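Local structure of SusD superfamily protein (Bacteroides thetaiotaomicron, 3MCX) at residues Gln205-Leu208 and Ser209-Tyr212. The protein is of unknown function but belongs to the SusD family of outer-membrane proteins, many of which bind glycans for import, and carries bound zinc ions. Residues are numbered along the deposited sequence; the frame is centred on the assembly and turned at random.
Sequences QALL and SRVY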
ATOM      1  N   GLN A 205      -2.619 -12.656  -7.939  1.00  7.33           N
ATOM      2  CA  GLN A 205      -1.558 -12.501  -8.932  1.00  7.69           C
ATOM      3  C   GLN A 205      -1.098 -11.047  -8.994  1.00  7.90           C
ATOM      4  O   GLN A 205       0.097 -10.808  -9.138  1.00  8.53           O
ATOM      5  CB  GLN A 205      -2.018 -12.989 -10.315  1.00  7.94           C
ATOM      6  CG  GLN A 205      -1.967 -14.486 -10.511  1.00  8.33           C
ATOM      7  CD  GLN A 205      -0.527 -14.979 -10.706  1.00  9.66           C
ATOM      8  OE1 GLN A 205       0.282 -14.927  -9.789  1.00 10.32           O
ATOM      9  NE2 GLN A 205      -0.211 -15.421 -11.908  1.00  8.68           N
ATOM     10  N   ALA A 206      -2.019 -10.093  -8.875  1.00  8.24           N
ATOM     11  CA  ALA A 206      -1.667  -8.670  -8.840  1.00  7.68           C
ATOM     12  C   ALA A 206      -0.744  -8.396  -7.656  1.00  7.95           C
ATOM     13  O   ALA A 206       0.306  -7.762  -7.801  1.00  7.43           O
ATOM     14  CB  ALA A 206      -2.940  -7.795  -8.744  1.00  8.48           C
ATOM     15  N   LEU A 207      -1.105  -8.908  -6.484  1.00  7.34           N
ATOM     16  CA  LEU A 207      -0.256  -8.707  -5.307  1.00  7.62           C
ATOM     17  C   LEU A 207       1.102  -9.394  -5.476  1.00  7.31           C
ATOM     18  O   LEU A 207       2.149  -8.829  -5.098  1.00  7.18           O
ATOM     19  CB  LEU A 207      -0.934  -9.232  -4.040  1.00  7.02           C
ATOM     20  CG  LEU A 207      -2.155  -8.426  -3.597  1.00  8.29           C
ATOM     21  CD1 LEU A 207      -2.934  -9.246  -2.532  1.00  8.62           C
ATOM     22  CD2 LEU A 207      -1.740  -6.992  -3.121  1.00  8.89           C
ATOM     23  N   LEU A 208       1.118 -10.587  -6.066  1.00  6.88           N
ATOM     24  CA  LEU A 208       2.389 -11.231  -6.364  1.00  7.19           C
ATOM     25  C   LEU A 208       3.254 -10.381  -7.300  1.00  7.31           C
ATOM     26  O   LEU A 208       4.472 -10.346  -7.142  1.00  7.69           O
ATOM     27  CB  LEU A 208       2.176 -12.638  -6.935  1.00  7.01           C
ATOM     28  CG  LEU A 208       2.013 -13.746  -5.881  1.00  5.29           C
ATOM     29  CD1 LEU A 208       1.385 -15.016  -6.547  1.00  5.62           C
ATOM     30  CD2 LEU A 208       3.367 -14.070  -5.238  1.00  8.29           C
ATOM     31  N   SER A 209       2.651  -9.672  -8.254  1.00  7.57           N
ATOM     32  CA  SER A 209       3.461  -8.783  -9.113  1.00  7.15           C
ATOM     33  C   SER A 209       4.147  -7.699  -8.299  1.00  7.38           C
ATOM     34  O   SER A 209       5.311  -7.361  -8.573  1.00  7.79           O
ATOM     35  CB  SER A 209       2.688  -8.205 -10.312  1.00  6.68           C
ATOM     36  OG  SER A 209       1.801  -7.163  -9.946  1.00  7.25           O
ATOM     37  N   ARG A 210       3.456  -7.157  -7.299  1.00  6.96           N
ATOM     38  CA  ARG A 210       4.036  -6.180  -6.407  1.00  7.31           C
ATOM     39  C   ARG A 210       5.151  -6.787  -5.589  1.00  7.49           C
ATOM     40  O   ARG A 210       6.195  -6.184  -5.427  1.00  7.78           O
ATOM     41  CB  ARG A 210       2.931  -5.622  -5.504  1.00  7.48           C
ATOM     42  CG  ARG A 210       3.417  -4.591  -4.477  1.00  7.35           C
ATOM     43  CD  ARG A 210       2.353  -4.233  -3.473  1.00  7.45           C
ATOM     44  NE  ARG A 210       1.233  -3.504  -4.048  1.00  8.15           N
ATOM     45  CZ  ARG A 210       0.109  -3.214  -3.393  1.00  8.77           C
ATOM     46  NH1 ARG A 210      -0.079  -3.635  -2.159  1.00  9.26           N
ATOM     47  NH2 ARG A 210      -0.827  -2.490  -3.975  1.00 10.15           N
ATOM     48  N   VAL A 211       4.891  -7.962  -5.003  1.00  7.40           N
ATOM     49  CA  VAL A 211       5.907  -8.622  -4.191  1.00  7.14           C
ATOM     50  C   VAL A 211       7.187  -8.926  -4.988  1.00  7.19           C
ATOM     51  O   VAL A 211       8.309  -8.568  -4.581  1.00  7.69           O
ATOM     52  CB  VAL A 211       5.324  -9.900  -3.502  1.00  7.52           C
ATOM     53  CG1 VAL A 211       6.403 -10.704  -2.804  1.00  7.22           C
ATOM     54  CG2 VAL A 211       4.196  -9.510  -2.561  1.00  7.78           C
ATOM     55  N   TYR A 212       7.024  -9.613  -6.113  1.00  7.36           N
ATOM     56  CA  TYR A 212       8.174  -9.976  -6.951  1.00  7.13           C
ATOM     57  C   TYR A 212       8.941  -8.737  -7.424  1.00  8.08           C
ATOM     58  O   TYR A 212      10.172  -8.724  -7.468  1.00  7.89           O
ATOM     59  CB  TYR A 212       7.690 -10.778  -8.141  1.00  6.68           C
ATOM     60  CG  TYR A 212       7.361 -12.240  -7.896  1.00  7.65           C
ATOM     61  CD1 TYR A 212       8.237 -13.084  -7.212  1.00  7.88           C
ATOM     62  CD2 TYR A 212       6.169 -12.792  -8.397  1.00  8.92           C
ATOM     63  CE1 TYR A 212       7.939 -14.446  -7.040  1.00 10.43           C
ATOM     64  CE2 TYR A 212       5.881 -14.144  -8.237  1.00  8.42           C
ATOM     65  CZ  TYR A 212       6.750 -14.962  -7.552  1.00 10.52           C
ATOM     66  OH  TYR A 212       6.453 -16.311  -7.405  1.00  9.98           O
TER
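Ser209 reaches back one turn along its helix, its hydroxyl giving a hydrogen bond to the carbonyl of Ala206 (OG to O, 2.7 Å). With chi1 at 76° the OG stands between its own backbone N and carbonyl carbon, which aims it at a lone pair of that oxygen, in the carbonyl plane. Ala206 O thus holds two donors, for it also takes the longer i to i+4 bond from Arg210 N at 3.2 Å. Serine suits this buried place because the helix itself satisfies its hydroxyl, which also bonds Asn362. The other i to i+4 bonds are shorter, and that from Tyr212 N to Leu208 O (2.8 Å) is nearly straight at 172°.

Among the side chains, Leu208 and Tyr212, four residues apart, lie alongside each other; the leucine CD2 meets the phenol ring at CE2, 3.9 Å away. Leucine offers a branch methyl for the ring carbons, and tyrosine, partly exposed, a flat apolar ring ending in a polar hydroxyl. Tyr212 has CG anti to its carbonyl carbon (chi1 -78°), turning the ring back toward the preceding turn. Leu207 and Arg210 also run side by side, and CD2 of the leucine lies over one face of the guanidinium, offset toward its rim, 3.9 Å from NH1. Arginine fits because this flat group accepts a methyl over its face while NH2 still forms a salt bridge with Glu358 and bonds Ile353 O.

Helix 201-214 is packed against three helices and a strand in the helical part of the SusD fold. Leu208, Val211 and Tyr212 meet helix 172-186, Gln205 and Tyr212 touch helix 218-231, Leu207, Arg210 and Val211 reach helix 115-140, and Ala206, Leu207 and Arg210 contact Ile354 of strand 351-355.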